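PDB 3O2E: BolA-like protein from Babesia bovis, which is of unknown function but may take part in binding a 2Fe-2S cluster. Local coordinates for residues S26-R31 against L41-N46; E30-M35 against F54-V59; R73-A78 against M91-P96. All coordinates share one frame; numbering follows the deposited sequence. Where two conformers were deposited one is given.

Contact 1: S26-R31 against L41-N46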
loop_
_atom_site.group_PDB
_atom_site.type_symbol
_atom_site.label_atom_id
_atom_site.label_comp_id
_atom_site.label_asym_id
_atom_site.label_seq_id
_atom_site.Cartn_x
_atom_site.Cartn_y
_atom_site.Cartn_z
ATOM N N SER A 26 -9.352 5.328 -3.270
ATOM C CA SER A 26 -10.324 4.275 -2.960
ATOM C C SER A 26 -9.971 2.925 -3.595
ATOM O O SER A 26 -10.093 1.879 -2.958
ATOM C CB SER A 26 -11.719 4.692 -3.423
ATOM O OG SER A 26 -12.116 5.913 -2.821
ATOM N N ILE A 27 -9.563 2.926 -4.861
ATOM C CA ILE A 27 -9.153 1.661 -5.528
ATOM C C ILE A 27 -7.927 1.068 -4.893
ATOM O O ILE A 27 -7.837 -0.138 -4.719
ATOM C CB ILE A 27 -8.862 1.832 -7.058
ATOM C CG1 ILE A 27 -10.197 1.919 -7.787
ATOM C CG2 ILE A 27 -8.094 0.608 -7.603
ATOM C CD1 ILE A 27 -10.137 2.236 -9.267
ATOM N N VAL A 28 -6.965 1.919 -4.546
ATOM C CA VAL A 28 -5.723 1.484 -3.889
ATOM C C VAL A 28 -6.069 0.858 -2.545
ATOM O O VAL A 28 -5.559 -0.199 -2.202
ATOM C CB VAL A 28 -4.727 2.682 -3.687
ATOM C CG1 VAL A 28 -3.513 2.318 -2.762
ATOM C CG2 VAL A 28 -4.243 3.218 -5.046
ATOM N N GLU A 29 -6.920 1.541 -1.779
ATOM C CA GLU A 29 -7.352 1.055 -0.511
ATOM C C GLU A 29 -8.054 -0.297 -0.647
ATOM O O GLU A 29 -7.823 -1.179 0.155
ATOM C CB GLU A 29 -8.278 2.060 0.139
ATOM C CG GLU A 29 -7.557 3.254 0.739
ATOM C CD GLU A 29 -8.509 4.335 1.244
ATOM O OE1 GLU A 29 -9.670 4.416 0.746
ATOM O OE2 GLU A 29 -8.082 5.121 2.108
ATOM N N GLU A 30 -8.931 -0.430 -1.634
ATOM C CA GLU A 30 -9.681 -1.663 -1.847
ATOM C C GLU A 30 -8.756 -2.829 -2.241
ATOM O O GLU A 30 -8.927 -3.944 -1.771
ATOM C CB GLU A 30 -10.814 -1.383 -2.859
ATOM C CG GLU A 30 -11.422 -2.552 -3.671
ATOM C CD GLU A 30 -12.059 -2.036 -5.000
ATOM O OE1 GLU A 30 -12.748 -0.988 -4.962
ATOM O OE2 GLU A 30 -11.822 -2.622 -6.092
ATOM N N ARG A 31 -7.796 -2.576 -3.120
ATOM C CA ARG A 31 -6.861 -3.599 -3.553
ATOM C C ARG A 31 -6.045 -4.052 -2.395
ATOM O O ARG A 31 -5.874 -5.248 -2.194
ATOM C CB ARG A 31 -5.901 -3.064 -4.613
ATOM C CG ARG A 31 -6.502 -2.779 -5.945
ATOM C CD ARG A 31 -6.835 -4.011 -6.716
ATOM N NE ARG A 31 -7.616 -3.571 -7.849
ATOM C CZ ARG A 31 -8.936 -3.405 -7.828
ATOM N NH1 ARG A 31 -9.657 -3.707 -6.744
ATOM N NH2 ARG A 31 -9.549 -2.936 -8.906
ATOM N N LEU A 41 -4.491 0.627 7.915
ATOM C CA LEU A 41 -4.069 1.134 6.619
ATOM C C LEU A 41 -4.312 2.632 6.542
ATOM O O LEU A 41 -5.410 3.087 6.870
ATOM C CB LEU A 41 -4.851 0.436 5.503
ATOM C CG LEU A 41 -4.580 0.884 4.067
ATOM C CD1 LEU A 41 -3.071 0.548 3.715
ATOM C CD2 LEU A 41 -5.588 0.289 3.085
ATOM N N LYS A 42 -3.289 3.397 6.172
ATOM C CA LYS A 42 -3.437 4.833 5.951
ATOM C C LYS A 42 -2.859 5.112 4.572
ATOM O O LYS A 42 -1.654 4.984 4.366
ATOM C CB LYS A 42 -2.712 5.676 7.049
ATOM N N VAL A 43 -3.716 5.400 3.606
ATOM C CA VAL A 43 -3.257 5.785 2.277
ATOM C C VAL A 43 -3.380 7.298 2.127
ATOM O O VAL A 43 -4.443 7.845 2.344
ATOM C CB VAL A 43 -4.062 5.066 1.172
ATOM C CG1 VAL A 43 -3.614 5.559 -0.250
ATOM C CG2 VAL A 43 -3.883 3.593 1.294
ATOM N N THR A 44 -2.263 7.936 1.755
ATOM C CA THR A 44 -2.160 9.368 1.427
ATOM C C THR A 44 -2.224 9.514 -0.070
ATOM O O THR A 44 -1.463 8.864 -0.809
ATOM C CB THR A 44 -0.830 9.981 1.914
ATOM O OG1 THR A 44 -0.725 9.828 3.323
ATOM C CG2 THR A 44 -0.697 11.488 1.629
ATOM N N ASP A 45 -3.141 10.377 -0.517
ATOM C CA ASP A 45 -3.249 10.737 -1.904
ATOM C C ASP A 45 -2.227 11.837 -2.203
ATOM O O ASP A 45 -2.337 12.987 -1.773
ATOM C CB ASP A 45 -4.674 11.198 -2.230
ATOM C CG ASP A 45 -4.935 11.328 -3.741
ATOM O OD1 ASP A 45 -3.980 11.355 -4.538
ATOM O OD2 ASP A 45 -6.113 11.406 -4.132
ATOM N N ASN A 46 -1.219 11.443 -2.932
ATOM C CA ASN A 46 -0.130 12.290 -3.304
ATOM C C ASN A 46 -0.162 12.628 -4.815
ATOM O O ASN A 46 0.836 13.056 -5.402
ATOM C CB ASN A 46 1.108 11.545 -2.835
ATOM C CG ASN A 46 2.389 12.298 -3.044
ATOM O OD1 ASN A 46 2.522 13.494 -2.742
ATOM N ND2 ASN A 46 3.385 11.559 -3.546
HETATM O O HOH W 1 -6.377 5.101 3.902
#

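Contact 2: E30-M35 against F54-V59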
loop_
_atom_site.group_PDB
_atom_site.type_symbol
_atom_site.label_atom_id
_atom_site.label_comp_id
_atom_site.label_asym_id
_atom_site.label_seq_id
_atom_site.Cartn_x
_atom_site.Cartn_y
_atom_site.Cartn_z
ATOM N N GLU A 30 -8.931 -0.430 -1.634
ATOM C CA GLU A 30 -9.681 -1.663 -1.847
ATOM C C GLU A 30 -8.756 -2.829 -2.241
ATOM O O GLU A 30 -8.927 -3.944 -1.771
ATOM C CB GLU A 30 -10.814 -1.383 -2.859
ATOM C CG GLU A 30 -11.422 -2.552 -3.671
ATOM C CD GLU A 30 -12.059 -2.036 -5.000
ATOM O OE1 GLU A 30 -12.748 -0.988 -4.962
ATOM O OE2 GLU A 30 -11.822 -2.622 -6.092
ATOM N N ARG A 31 -7.796 -2.576 -3.120
ATOM C CA ARG A 31 -6.861 -3.599 -3.553
ATOM C C ARG A 31 -6.045 -4.052 -2.395
ATOM O O ARG A 31 -5.874 -5.248 -2.194
ATOM C CB ARG A 31 -5.901 -3.064 -4.613
ATOM C CG ARG A 31 -6.502 -2.779 -5.945
ATOM C CD ARG A 31 -6.835 -4.011 -6.716
ATOM N NE ARG A 31 -7.616 -3.571 -7.849
ATOM C CZ ARG A 31 -8.936 -3.405 -7.828
ATOM N NH1 ARG A 31 -9.657 -3.707 -6.744
ATOM N NH2 ARG A 31 -9.549 -2.936 -8.906
ATOM N N LEU A 32 -5.507 -3.091 -1.632
ATOM C CA LEU A 32 -4.666 -3.441 -0.465
ATOM C C LEU A 32 -5.457 -4.211 0.561
ATOM O O LEU A 32 -4.959 -5.197 1.112
ATOM C CB LEU A 32 -4.019 -2.182 0.180
ATOM C CG LEU A 32 -3.055 -1.363 -0.662
ATOM C CD1 LEU A 32 -2.491 -0.162 0.119
ATOM C CD2 LEU A 32 -1.949 -2.223 -1.100
ATOM N N ARG A 33 -6.663 -3.730 0.884
ATOM C CA ARG A 33 -7.531 -4.449 1.843
ATOM C C ARG A 33 -7.888 -5.846 1.369
ATOM O O ARG A 33 -7.908 -6.801 2.138
ATOM C CB ARG A 33 -8.822 -3.672 2.114
ATOM C CG ARG A 33 -8.528 -2.475 2.948
ATOM C CD ARG A 33 -9.670 -1.488 3.026
ATOM N NE ARG A 33 -9.268 -0.513 4.045
ATOM C CZ ARG A 33 -9.561 0.786 4.080
ATOM N NH1 ARG A 33 -10.314 1.346 3.135
ATOM N NH2 ARG A 33 -9.084 1.519 5.117
ATOM N N SER A 34 -8.214 -5.970 0.094
ATOM C CA SER A 34 -8.583 -7.261 -0.447
ATOM C C SER A 34 -7.441 -8.293 -0.314
ATOM O O SER A 34 -7.688 -9.420 0.138
ATOM C CB SER A 34 -9.027 -7.112 -1.885
ATOM O OG SER A 34 -9.209 -8.390 -2.445
ATOM N N MET A 35 -6.205 -7.895 -0.666
ATOM C CA MET A 35 -5.062 -8.835 -0.658
ATOM C C MET A 35 -4.396 -9.009 0.715
ATOM O O MET A 35 -4.011 -10.127 1.088
ATOM C CB MET A 35 -4.023 -8.462 -1.714
ATOM C CG MET A 35 -2.924 -9.537 -1.836
ATOM S SD MET A 35 -1.574 -9.393 -2.993
ATOM C CE MET A 35 -2.251 -10.080 -4.524
ATOM N N PHE A 54 0.658 7.737 -4.508
ATOM C CA PHE A 54 0.167 7.433 -3.171
ATOM C C PHE A 54 1.312 7.052 -2.261
ATOM O O PHE A 54 2.356 6.592 -2.716
ATOM C CB PHE A 54 -0.870 6.280 -3.214
ATOM C CG PHE A 54 -1.977 6.497 -4.196
ATOM C CD1 PHE A 54 -3.076 7.274 -3.860
ATOM C CD2 PHE A 54 -1.883 6.020 -5.473
ATOM C CE1 PHE A 54 -4.065 7.525 -4.781
ATOM C CE2 PHE A 54 -2.855 6.259 -6.375
ATOM C CZ PHE A 54 -3.960 7.019 -6.040
ATOM N N ASN A 55 1.072 7.198 -0.974
ATOM C CA ASN A 55 1.970 6.692 0.049
ATOM C C ASN A 55 1.095 5.750 0.898
ATOM O O ASN A 55 0.009 6.140 1.255
ATOM C CB ASN A 55 2.532 7.836 0.905
ATOM C CG ASN A 55 2.965 9.077 0.075
ATOM O OD1 ASN A 55 2.427 10.184 0.268
ATOM N ND2 ASN A 55 3.925 8.900 -0.823
ATOM N N ALA A 56 1.572 4.552 1.233
ATOM C CA ALA A 56 0.740 3.600 1.952
ATOM C C ALA A 56 1.431 3.162 3.230
ATOM O O ALA A 56 2.512 2.615 3.166
ATOM C CB ALA A 56 0.412 2.403 1.060
ATOM N N TYR A 57 0.831 3.470 4.387
ATOM C CA TYR A 57 1.233 2.926 5.688
ATOM C C TYR A 57 0.371 1.692 5.982
ATOM O O TYR A 57 -0.834 1.796 6.130
ATOM C CB TYR A 57 1.103 3.973 6.779
ATOM C CG TYR A 57 1.707 3.570 8.100
ATOM C CD1 TYR A 57 3.046 3.845 8.397
ATOM C CD2 TYR A 57 0.952 2.923 9.058
ATOM C CE1 TYR A 57 3.606 3.449 9.600
ATOM C CE2 TYR A 57 1.496 2.550 10.267
ATOM C CZ TYR A 57 2.813 2.810 10.531
ATOM O OH TYR A 57 3.329 2.453 11.754
ATOM N N ILE A 58 1.007 0.513 6.005
ATOM C CA ILE A 58 0.275 -0.788 5.990
ATOM C C ILE A 58 0.766 -1.692 7.125
ATOM O O ILE A 58 1.936 -2.031 7.195
ATOM C CB ILE A 58 0.468 -1.597 4.653
ATOM C CG1 ILE A 58 0.446 -0.666 3.446
ATOM C CG2 ILE A 58 -0.619 -2.739 4.525
ATOM C CD1 ILE A 58 0.816 -1.282 2.196
ATOM N N VAL A 59 -0.141 -2.074 7.987
ATOM C CA VAL A 59 0.102 -3.055 9.044
ATOM C C VAL A 59 -0.705 -4.305 8.657
ATOM O O VAL A 59 -1.918 -4.242 8.535
ATOM C CB VAL A 59 -0.392 -2.560 10.395
ATOM C CG1 VAL A 59 -0.085 -3.610 11.542
ATOM C CG2 VAL A 59 0.215 -1.204 10.695
#

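Contact 3: R73-A78 against M91-P96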
loop_
_atom_site.group_PDB
_atom_site.type_symbol
_atom_site.label_atom_id
_atom_site.label_comp_id
_atom_site.label_asym_id
_atom_site.label_seq_id
_atom_site.Cartn_x
_atom_site.Cartn_y
_atom_site.Cartn_z
ATOM N N ARG A 73 7.218 -6.312 -2.613
ATOM C CA ARG A 73 6.668 -7.137 -3.681
ATOM C C ARG A 73 5.215 -7.531 -3.507
ATOM O O ARG A 73 4.413 -7.496 -4.455
ATOM C CB ARG A 73 7.545 -8.360 -3.858
ATOM C CG ARG A 73 8.852 -7.981 -4.436
ATOM C CD ARG A 73 9.868 -9.029 -4.218
ATOM N NE ARG A 73 10.971 -8.831 -5.114
ATOM C CZ ARG A 73 12.180 -9.338 -4.974
ATOM N NH1 ARG A 73 12.496 -10.069 -3.920
ATOM N NH2 ARG A 73 13.090 -9.098 -5.903
ATOM N N LEU A 74 4.858 -7.914 -2.292
ATOM C CA LEU A 74 3.498 -8.308 -2.017
ATOM C C LEU A 74 2.517 -7.145 -2.214
ATOM O O LEU A 74 1.437 -7.318 -2.724
ATOM C CB LEU A 74 3.437 -8.842 -0.589
ATOM C CG LEU A 74 2.247 -9.649 -0.105
ATOM C CD1 LEU A 74 2.059 -10.907 -0.915
ATOM C CD2 LEU A 74 2.472 -9.982 1.365
ATOM N N VAL A 75 2.879 -5.973 -1.750
ATOM C CA VAL A 75 2.035 -4.785 -1.932
ATOM C C VAL A 75 1.896 -4.414 -3.384
ATOM O O VAL A 75 0.788 -4.148 -3.858
ATOM C CB VAL A 75 2.555 -3.629 -1.100
ATOM C CG1 VAL A 75 1.725 -2.359 -1.333
ATOM C CG2 VAL A 75 2.549 -4.066 0.364
ATOM N N ASN A 76 2.993 -4.455 -4.128
ATOM C CA ASN A 76 2.940 -4.131 -5.552
ATOM C C ASN A 76 2.134 -5.145 -6.313
ATOM O O ASN A 76 1.416 -4.803 -7.217
ATOM C CB ASN A 76 4.318 -4.090 -6.129
ATOM C CG ASN A 76 5.124 -2.952 -5.614
ATOM O OD1 ASN A 76 4.600 -1.906 -5.221
ATOM N ND2 ASN A 76 6.415 -3.133 -5.637
ATOM N N SER A 77 2.196 -6.406 -5.902
ATOM C CA SER A 77 1.363 -7.409 -6.534
ATOM C C SER A 77 -0.161 -7.197 -6.320
ATOM O O SER A 77 -0.943 -7.574 -7.162
ATOM C CB SER A 77 1.817 -8.811 -6.153
ATOM O OG SER A 77 0.982 -9.314 -5.163
ATOM N N ALA A 78 -0.561 -6.617 -5.195
ATOM C CA ALA A 78 -1.954 -6.218 -4.951
ATOM C C ALA A 78 -2.486 -5.187 -5.938
ATOM O O ALA A 78 -3.674 -5.201 -6.324
ATOM C CB ALA A 78 -2.078 -5.710 -3.512
ATOM N N MET A 91 5.651 3.176 0.397
ATOM C CA MET A 91 5.013 2.375 1.434
ATOM C C MET A 91 5.917 2.128 2.642
ATOM O O MET A 91 7.160 2.239 2.568
ATOM C CB MET A 91 4.526 1.050 0.840
ATOM C CG MET A 91 5.625 0.041 0.600
ATOM S SD MET A 91 5.123 -1.405 -0.268
ATOM C CE MET A 91 5.240 -0.807 -1.930
ATOM N N LYS A 92 5.260 1.853 3.767
ATOM C CA LYS A 92 5.908 1.355 4.978
ATOM C C LYS A 92 5.083 0.140 5.411
ATOM O O LYS A 92 3.862 0.236 5.520
ATOM C CB LYS A 92 5.917 2.433 6.060
ATOM N N CYS A 93 5.738 -1.022 5.525
ATOM C CA CYS A 93 5.075 -2.323 5.725
ATOM C C CYS A 93 5.505 -2.904 7.111
ATOM O O CYS A 93 6.650 -3.234 7.328
ATOM C CB CYS A 93 5.452 -3.329 4.639
ATOM S SG CYS A 93 5.171 -2.844 2.950
ATOM N N LEU A 94 4.572 -3.028 8.012
ATOM C CA LEU A 94 4.837 -3.588 9.321
ATOM C C LEU A 94 3.919 -4.763 9.572
ATOM O O LEU A 94 2.768 -4.788 9.124
ATOM C CB LEU A 94 4.568 -2.535 10.396
ATOM C CG LEU A 94 5.452 -1.280 10.529
ATOM C CD1 LEU A 94 5.088 -0.334 9.452
ATOM C CD2 LEU A 94 5.213 -0.602 11.890
ATOM N N THR A 95 4.400 -5.706 10.358
ATOM C CA THR A 95 3.529 -6.702 10.925
ATOM C C THR A 95 2.808 -6.069 12.123
ATOM O O THR A 95 3.283 -5.063 12.694
ATOM C CB THR A 95 4.312 -7.953 11.386
ATOM O OG1 THR A 95 5.148 -7.607 12.497
ATOM C CG2 THR A 95 5.152 -8.541 10.257
ATOM N N PRO A 96 1.674 -6.662 12.525
ATOM C CA PRO A 96 0.983 -6.095 13.687
ATOM C C PRO A 96 1.849 -6.169 14.941
ATOM O O PRO A 96 1.737 -5.274 15.765
ATOM C CB PRO A 96 -0.299 -6.927 13.820
ATOM C CG PRO A 96 -0.223 -7.986 12.846
ATOM C CD PRO A 96 0.935 -7.779 11.922
#

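Contact 1: S26-R31 against L41-N46
Glu29 lays its side chain against Val43, where helix 25-36 of this BolA-like α/β fold covers the edge strand 40-45 of its three-stranded sheet. Helix and strand run nearly antiparallel, at 155°, with their axes 9.3 Å apart, and the two residues have the closest CA atoms of the pair. From CB, the Glu29 chain steps to a CG anti to the carbonyl carbon (chi1 -77°) and then runs on extended, alongside Val43. CG does most of the touching: it meets Val43 CG2 at 3.7 Å, the two side chains crossing at a slant, and has Leu41 CD2 near it as well. The carboxylate lies beside the valine, its OE2 4.1 Å from Val43 CB. The acid thus brings an aliphatic stem to the valine and a polar end to the strand backbone. Lys25 makes a weak, long ion pair with the same OE2 and also bonds to Val43 O, so the lysine spans both partners.

One residue earlier, Val28 turns inward. Its CG1, anti to the backbone N, meets Val43 CG1 at 4.1 Å, and the valine also packs on Phe54 of the central strand 52-59. Leu41 brings CD2 up to the helix backbone, 4.0 Å from Glu29 O, while the rest of its side chain leans on Ile58 and Leu32. No direct hydrogen bond links the segments; a water forms one polar link between them, donating to Glu29 OE2 at 2.5 Å and accepting from Val43 N at 2.7 Å.

Contact 2: E30-M35 against F54-V59
Leu32 turns its CG anti to the carbonyl carbon (chi1 -62°) and, with CD1 anti to CA (chi2 -179°), carries that methyl toward the sheet; Ile58 likewise sets its CG1 anti to the carbonyl carbon, its chain then running out extended to CD1 (chi2 171°). Both side chains therefore reach into the space between helix 25-36 and strand 52-59, and they cross there at about a right angle, methyl against methyl. The Leu32 CD1 to Ile58 CD1 distance is 4.1 Å. The same leucine methyl also rests on Ala56, with CD1 4.0 Å from Ala56 CB.

One methyl thus touches two of the strand's inward-facing residues. Ala56 offers only its CB, while Ile58 reaches the leucine with the end of its chain. The backbones remain well separated: Leu32 and Ile58, the nearest pair, have CA atoms 8.6 Å apart. All three touching residues are buried and the contact between them is entirely apolar, with no hydrogen bond crossing from helix to strand.

Tyr57, between the two, points its CB away from the helix and packs its side chain on Lys92 and Leu94 of the neighbouring strand 86-94. On the inner side, Val75 of helix 68-78 touches both Leu32 and Ile58, and Leu41 of the edge strand touches the same two. Phe89 packs on Ala56, extending the apolar layer to strand 86-94. Two helices laid over one face of a mixed three-stranded sheet, with aliphatic side chains filling the layer between, form the α/β core of the BolA-like fold.

Contact 3: R73-A78 against M91-P96
Val75 and Met91 reach toward each other, tip to tip, the branched end of the valine meeting the thioether of the methionine. Met91 SD sits over the fork of the valine, 3.5 Å from Val75 CB, with Val75 CG1 and CG2 at 3.7 Å and 3.8 Å from the same sulfur. The methionine gets there by placing CG between its backbone N and carbonyl carbon (chi1 76°), extending to SD, and then bending at chi3 (84°). That last turn swings the methyl toward Asn76, whose side chain passes it at a slant and brings OD1 to 3.5 Å from Met91 CE, a van der Waals approach.

The contact lies within a beta-alpha-beta unit: strand 52-59, helix 68-78 and strand 86-94, the first and last being parallel neighbours in the sheet. The helix crosses strand 91-94 at 118°, with 10.2 Å between the axes, a gap bridged by side chains without any hydrogen bond. Val75 also reaches inward to Ile58 of the first strand and to Leu32 and Leu36 of helix 25-36.

Two residues along the strand from Met91, Cys93 approaches the CG2 branch, which the methionine sulfur also touches. Its SG, anti to the carbonyl carbon, lies 3.9 Å from Val75 CG2, and Phe63 from the loop before the helix packs on both residues.

From the N terminus, helix 25-36 comes first, and the chain then turns into strand 40-45; contact 1 closes this short helix-strand loop. Contact 2 starts from the same helix, sharing Glu30 and Arg31, but closes a longer loop that takes in strand 40-45 and ends on strand 52-59, the antiparallel neighbour bonded to it through Lys42 and Thr44, so the two loops overlap and cross. Contact 3 closes a separate loop further on, tying helix 68-78 to strand 86-94. Ala56 and Ile58 share backbone bonds with Lys92, joining contacts 2 and 3 through the sheet, while Met35 meets Ser77 and Arg31 meets Ala78 where the two helices adjoin.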